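Local coordinates for conserved hypothetical protein (Caulobacter vibrioides, PDB 1XFJ), which probably acts as a purine nucleoside phosphorylase of the YfiH/LACC1 family, splitting inosine and methylthioadenosine with phosphate and deaminating adenosine, at residues Leu118-Asp121 and Ile126-Ala129; Ser144-Met149 and Ala217-Arg222. All coordinates share one frame; numbering follows the deposited sequence.

Contact 1. Residues Leu118-Asp121 and Ile126-Ala129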
ATOM      1  N   LEU A 118       5.785   1.527  -1.900  1.00  4.74           N
ATOM      2  CA  LEU A 118       6.152   2.563  -2.855  1.00  3.87           C
ATOM      3  C   LEU A 118       7.562   2.243  -3.334  1.00  4.51           C
ATOM      4  O   LEU A 118       8.468   2.029  -2.524  1.00  3.05           O
ATOM      5  CB  LEU A 118       6.111   3.937  -2.188  1.00  3.83           C
ATOM      6  CG  LEU A 118       4.748   4.335  -1.613  1.00  4.12           C
ATOM      7  CD1 LEU A 118       4.837   5.725  -0.990  1.00  5.54           C
ATOM      8  CD2 LEU A 118       3.697   4.308  -2.714  1.00  3.95           C
ATOM      9  N   LEU A 119       7.737   2.196  -4.651  1.00  3.07           N
ATOM     10  CA  LEU A 119       9.033   1.878  -5.233  1.00  3.37           C
ATOM     11  C   LEU A 119       9.454   2.920  -6.250  1.00  3.04           C
ATOM     12  O   LEU A 119       8.617   3.605  -6.836  1.00  3.32           O
ATOM     13  CB  LEU A 119       8.992   0.519  -5.933  1.00  4.47           C
ATOM     14  CG  LEU A 119       8.501  -0.689  -5.142  1.00  5.35           C
ATOM     15  CD1 LEU A 119       6.996  -0.817  -5.305  1.00  5.31           C
ATOM     16  CD2 LEU A 119       9.188  -1.947  -5.661  1.00  6.10           C
ATOM     17  N   VAL A 120      10.757   3.013  -6.480  1.00  4.22           N
ATOM     18  CA  VAL A 120      11.275   3.975  -7.435  1.00  3.94           C
ATOM     19  C   VAL A 120      12.686   3.642  -7.890  1.00  3.80           C
ATOM     20  O   VAL A 120      13.495   3.140  -7.115  1.00  3.13           O
ATOM     21  CB  VAL A 120      11.293   5.401  -6.824  1.00  4.19           C
ATOM     22  CG1 VAL A 120      12.088   5.400  -5.536  1.00  7.46           C
ATOM     23  CG2 VAL A 120      11.901   6.395  -7.809  1.00  4.59           C
ATOM     24  N   ASP A 121      12.957   3.897  -9.166  1.00  3.12           N
ATOM     25  CA  ASP A 121      14.295   3.723  -9.715  1.00  3.39           C
ATOM     26  C   ASP A 121      14.630   5.175 -10.046  1.00  4.42           C
ATOM     27  O   ASP A 121      14.143   5.714 -11.038  1.00  4.25           O
ATOM     28  CB  ASP A 121      14.290   2.897 -10.998  1.00  3.16           C
ATOM     29  CG  ASP A 121      15.675   2.776 -11.606  1.00  5.27           C
ATOM     30  OD1 ASP A 121      16.480   3.714 -11.419  1.00  7.57           O
ATOM     31  OD2 ASP A 121      15.959   1.763 -12.280  1.00  5.07           O
ATOM     32  N   ILE A 126      11.430   5.946 -12.756  1.00  7.09           N
ATOM     33  CA  ILE A 126      10.227   5.121 -12.801  1.00  6.45           C
ATOM     34  C   ILE A 126       9.716   4.916 -11.383  1.00  5.79           C
ATOM     35  O   ILE A 126      10.501   4.646 -10.477  1.00  3.99           O
ATOM     36  CB  ILE A 126      10.529   3.743 -13.430  1.00  7.01           C
ATOM     37  CG1 ILE A 126      10.889   3.922 -14.907  1.00  8.68           C
ATOM     38  CG2 ILE A 126       9.337   2.808 -13.259  1.00  7.44           C
ATOM     39  CD1 ILE A 126      11.395   2.653 -15.574  1.00 10.32           C
ATOM     40  N   VAL A 127       8.409   5.050 -11.185  1.00  4.44           N
ATOM     41  CA  VAL A 127       7.830   4.867  -9.857  1.00  4.17           C
ATOM     42  C   VAL A 127       6.682   3.864  -9.883  1.00  4.33           C
ATOM     43  O   VAL A 127       6.181   3.501 -10.948  1.00  3.05           O
ATOM     44  CB  VAL A 127       7.294   6.201  -9.276  1.00  4.83           C
ATOM     45  CG1 VAL A 127       8.445   7.182  -9.052  1.00  4.26           C
ATOM     46  CG2 VAL A 127       6.254   6.796 -10.220  1.00  3.25           C
ATOM     47  N   ALA A 128       6.269   3.414  -8.703  1.00  4.67           N
ATOM     48  CA  ALA A 128       5.165   2.464  -8.605  1.00  3.85           C
ATOM     49  C   ALA A 128       4.621   2.376  -7.186  1.00  4.00           C
ATOM     50  O   ALA A 128       5.345   2.586  -6.214  1.00  3.24           O
ATOM     51  CB  ALA A 128       5.620   1.081  -9.070  1.00  5.56           C
ATOM     52  N   ALA A 129       3.329   2.080  -7.087  1.00  3.18           N
ATOM     53  CA  ALA A 129       2.659   1.907  -5.803  1.00  4.57           C
ATOM     54  C   ALA A 129       2.003   0.534  -5.878  1.00  5.17           C
ATOM     55  O   ALA A 129       1.304   0.231  -6.845  1.00  5.82           O
ATOM     56  CB  ALA A 129       1.607   2.987  -5.602  1.00  4.75           C
TER

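Contact 2. Residues Ser144-Met149 and Ala217-Arg222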
ATOM      1  N   SER A 144       5.993  -8.756  -9.267  1.00  3.21           N
ATOM      2  CA  SER A 144       5.258  -8.312 -10.449  1.00  3.73           C
ATOM      3  C   SER A 144       5.447  -6.820 -10.705  1.00  4.97           C
ATOM      4  O   SER A 144       5.674  -6.397 -11.843  1.00  4.63           O
ATOM      5  CB  SER A 144       3.767  -8.613 -10.299  1.00  5.25           C
ATOM      6  OG  SER A 144       3.052  -8.121 -11.422  1.00  3.53           O
ATOM      7  N   ALA A 145       5.354  -6.029  -9.639  1.00  4.02           N
ATOM      8  CA  ALA A 145       5.520  -4.586  -9.748  1.00  4.00           C
ATOM      9  C   ALA A 145       6.938  -4.270 -10.214  1.00  3.75           C
ATOM     10  O   ALA A 145       7.144  -3.391 -11.052  1.00  3.14           O
ATOM     11  CB  ALA A 145       5.244  -3.923  -8.406  1.00  3.30           C
ATOM     12  N   VAL A 146       7.913  -4.991  -9.668  1.00  3.40           N
ATOM     13  CA  VAL A 146       9.305  -4.788 -10.049  1.00  3.01           C
ATOM     14  C   VAL A 146       9.482  -5.162 -11.520  1.00  3.33           C
ATOM     15  O   VAL A 146      10.113  -4.429 -12.280  1.00  3.22           O
ATOM     16  CB  VAL A 146      10.260  -5.640  -9.172  1.00  3.06           C
ATOM     17  CG1 VAL A 146      11.664  -5.621  -9.751  1.00  3.09           C
ATOM     18  CG2 VAL A 146      10.287  -5.086  -7.746  1.00  3.11           C
ATOM     19  N   ASP A 147       8.918  -6.297 -11.927  1.00  3.08           N
ATOM     20  CA  ASP A 147       9.028  -6.726 -13.319  1.00  3.67           C
ATOM     21  C   ASP A 147       8.406  -5.703 -14.271  1.00  4.65           C
ATOM     22  O   ASP A 147       8.942  -5.439 -15.347  1.00  4.21           O
ATOM     23  CB  ASP A 147       8.350  -8.083 -13.530  1.00  4.50           C
ATOM     24  CG  ASP A 147       9.118  -9.238 -12.901  1.00  5.09           C
ATOM     25  OD1 ASP A 147      10.260  -9.034 -12.422  1.00  3.14           O
ATOM     26  OD2 ASP A 147       8.570 -10.363 -12.897  1.00  4.12           O
ATOM     27  N   ARG A 148       7.273  -5.126 -13.878  1.00  4.30           N
ATOM     28  CA  ARG A 148       6.604  -4.140 -14.720  1.00  4.56           C
ATOM     29  C   ARG A 148       7.475  -2.888 -14.833  1.00  3.70           C
ATOM     30  O   ARG A 148       7.560  -2.270 -15.896  1.00  3.17           O
ATOM     31  CB  ARG A 148       5.232  -3.779 -14.137  1.00  5.20           C
ATOM     32  CG  ARG A 148       4.220  -3.309 -15.177  1.00  8.27           C
ATOM     33  CD  ARG A 148       3.632  -4.492 -15.943  1.00 10.28           C
ATOM     34  NE  ARG A 148       2.596  -4.097 -16.894  1.00 13.54           N
ATOM     35  CZ  ARG A 148       2.832  -3.702 -18.141  1.00 14.57           C
ATOM     36  NH1 ARG A 148       4.075  -3.647 -18.601  1.00 16.51           N
ATOM     37  NH2 ARG A 148       1.826  -3.357 -18.930  1.00 16.01           N
HETATM   38  N   MSE A 149       8.126  -2.514 -13.735  1.00  3.92           N
HETATM   39  CA  MSE A 149       9.000  -1.346 -13.742  1.00  3.75           C
HETATM   40  C   MSE A 149      10.164  -1.611 -14.688  1.00  4.72           C
HETATM   41  O   MSE A 149      10.598  -0.725 -15.428  1.00  3.31           O
HETATM   42  CB  MSE A 149       9.530  -1.063 -12.333  1.00  3.79           C
HETATM   43  CG  MSE A 149       8.479  -0.557 -11.365  1.00  4.61           C
HETATM   44 SE   MSE A 149       9.134  -0.485  -9.560  1.00 13.22          SE
HETATM   45  CE  MSE A 149      10.267   1.079  -9.710  1.00  5.72           C
ATOM     46  N   ALA A 217      13.162  -9.889  -4.853  1.00  5.73           N
ATOM     47  CA  ALA A 217      12.945  -9.273  -6.159  1.00  5.67           C
ATOM     48  C   ALA A 217      14.143  -8.423  -6.592  1.00  6.57           C
ATOM     49  O   ALA A 217      14.100  -7.755  -7.624  1.00  7.23           O
ATOM     50  CB  ALA A 217      11.684  -8.411  -6.129  1.00  4.07           C
ATOM     51  N   GLY A 218      15.208  -8.445  -5.797  1.00  4.55           N
ATOM     52  CA  GLY A 218      16.393  -7.677  -6.135  1.00  6.28           C
ATOM     53  C   GLY A 218      16.439  -6.258  -5.596  1.00  6.06           C
ATOM     54  O   GLY A 218      17.361  -5.505  -5.910  1.00  6.53           O
ATOM     55  N   VAL A 219      15.454  -5.886  -4.786  1.00  6.22           N
ATOM     56  CA  VAL A 219      15.405  -4.543  -4.206  1.00  5.60           C
ATOM     57  C   VAL A 219      16.288  -4.518  -2.966  1.00  6.37           C
ATOM     58  O   VAL A 219      15.923  -5.048  -1.914  1.00  5.75           O
ATOM     59  CB  VAL A 219      13.956  -4.155  -3.837  1.00  5.25           C
ATOM     60  CG1 VAL A 219      13.916  -2.746  -3.259  1.00  5.33           C
ATOM     61  CG2 VAL A 219      13.074  -4.245  -5.075  1.00  6.77           C
ATOM     62  N   GLU A 220      17.450  -3.883  -3.101  1.00  6.77           N
ATOM     63  CA  GLU A 220      18.439  -3.819  -2.032  1.00  9.29           C
ATOM     64  C   GLU A 220      18.279  -2.689  -1.019  1.00  8.22           C
ATOM     65  O   GLU A 220      18.806  -2.772   0.090  1.00  8.81           O
ATOM     66  CB  GLU A 220      19.838  -3.764  -2.652  1.00 12.69           C
ATOM     67  CG  GLU A 220      20.124  -4.928  -3.596  1.00 17.28           C
ATOM     68  CD  GLU A 220      21.520  -4.886  -4.186  1.00 20.89           C
ATOM     69  OE1 GLU A 220      22.494  -4.876  -3.403  1.00 23.34           O
ATOM     70  OE2 GLU A 220      21.645  -4.870  -5.431  1.00 21.85           O
ATOM     71  N   ARG A 221      17.567  -1.635  -1.401  1.00  6.84           N
ATOM     72  CA  ARG A 221      17.333  -0.495  -0.515  1.00  7.72           C
ATOM     73  C   ARG A 221      15.869  -0.545  -0.116  1.00  5.63           C
ATOM     74  O   ARG A 221      14.990  -0.233  -0.915  1.00  5.47           O
ATOM     75  CB  ARG A 221      17.642   0.808  -1.248  1.00 10.22           C
ATOM     76  CG  ARG A 221      19.095   0.918  -1.662  1.00 14.38           C
ATOM     77  CD  ARG A 221      19.324   2.053  -2.646  1.00 17.55           C
ATOM     78  NE  ARG A 221      20.746   2.210  -2.929  1.00 22.22           N
ATOM     79  CZ  ARG A 221      21.621   2.738  -2.079  1.00 23.26           C
ATOM     80  NH1 ARG A 221      21.217   3.170  -0.892  1.00 25.04           N
ATOM     81  NH2 ARG A 221      22.901   2.821  -2.407  1.00 24.40           N
ATOM     82  N   ARG A 222      15.613  -0.923   1.131  1.00  6.13           N
ATOM     83  CA  ARG A 222      14.244  -1.070   1.593  1.00  5.90           C
ATOM     84  C   ARG A 222      14.079  -0.821   3.084  1.00  6.33           C
ATOM     85  O   ARG A 222      15.054  -0.786   3.837  1.00  7.52           O
ATOM     86  CB  ARG A 222      13.779  -2.491   1.281  1.00  8.30           C
ATOM     87  CG  ARG A 222      14.733  -3.540   1.831  1.00  9.13           C
ATOM     88  CD  ARG A 222      14.379  -4.957   1.411  1.00 10.10           C
ATOM     89  NE  ARG A 222      15.200  -5.939   2.118  1.00  9.15           N
ATOM     90  CZ  ARG A 222      16.405  -6.343   1.728  1.00 10.53           C
ATOM     91  NH1 ARG A 222      16.955  -5.864   0.618  1.00  6.96           N
ATOM     92  NH2 ARG A 222      17.074  -7.221   2.465  1.00 11.35           N
TER

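Contact 1. Residues Leu118-Asp121 and Ile126-Ala129
Residues Leu118-Asp121 and Ile126-Ala129 pair as the two antiparallel arms of a beta hairpin, at the middle of a mixed six-stranded sheet. Their axes run 4.7 Å apart. Two hydrogen-bonded pairs fix the register. In the first, Leu119 N reaches Ala128 O at 2.9 Å in a nearly straight bond. The return bond from Ala128 N to Leu119 O is more bent, with 141° at the hydrogen. In the second, Asp121 N gives to Ile126 O, and Ile126 N gives back to Asp121 O at 3.2 Å. Ile126 O also receives a CA-H...O contact from Val120 CA, at 3.2 Å.

Side chains meet on both faces. On one, Val120 CG2 touches Val127 CG1 at 3.8 Å, the two valines crossing at a slant. With chi1 at 56°, Val120 puts CG2 anti to its own N, and that branch is the one facing Val127. Leu118 CD2 packs on Ala129 CB at 3.8 Å. Ile257 of strand 253-259 packs on Leu118, Val120 and Val127. On the other face, the CD1 branch of Leu119 comes to 3.9 Å from Ala128 O. Helix 141-151 packs on this face. The carboxylate of Asp121 turns to the hairpin loop, where OD1 accepts from the backbone N of Glu123 and Ala124, while OD2 accepts from Ser155 N. Further backbone bonds join the pair to strands 160-163 and 97-100. This is a central hairpin of an alpha-beta-beta-alpha fold, with a second sheet on one face and a helix on the other.

Contact 2. Residues Ser144-Met149 and Ala217-Arg222
A helical turn, Ser144-Met149, faces the loop that leads from helix 206-216 into strand 221-224, and the backbones stay apart, with Val146 CA and Ala217 CA 7.0 Å from each other. Val146 carries the helix side of the contact. Its CB points to the loop and both methyls are used. CG2 reaches Ala217 CB and Val219 CG2, each at 4.0 Å, so one methyl touches two loop residues. CG1, anti to the backbone N at chi1 169°, comes to 3.9 Å from Ala217 O.

The loop is shaped by Gly218, whose positive phi of 90° ends helix 206-216 in a Schellman motif. The chain turns there, and Ala217 and Val219, before and after the glycine, both direct their CB atoms to the helix. Beyond the turn, Arg222 NH1 gives a hydrogen bond of 2.9 Å to Val219 O. The bond uses a lone pair in the carbonyl plane, but it is bent at the hydrogen, and the oxygen sits 24° out of the guanidinium plane. This ties the Arg222 side chain back to the loop. Val219 also packs on Leu214 and Ile159.

The two segments therefore meet through methyl groups alone on the helix side. Such a small, buried apolar contact depends on shape and exclusion of water, with no hydrogen bond between the two segments.

How the contacts relate
Both contacts are buried and reach the same six-stranded sheet. Contact 1 lies within it, between two inner strands. Contact 2 lies beside it, where helix 141-151 meets the loop entering the edge strand 221-224. Contact 1 is the larger, with 318 Å² buried against 101 Å², and rests on paired backbone bonds. Contact 2 rests on a few methyls. Val146 is the shared residue: besides its loop partners it touches Leu119. Met149, one turn along the same helix, packs on the hairpin but not on 217-222. Its SE lies 3.8 Å from Leu119 CB and 3.9 Å from Ala128 CB, and Ile126 CD1 touches Met149 O at 3.5 Å. One helix thus packs on the hairpin and on the loop.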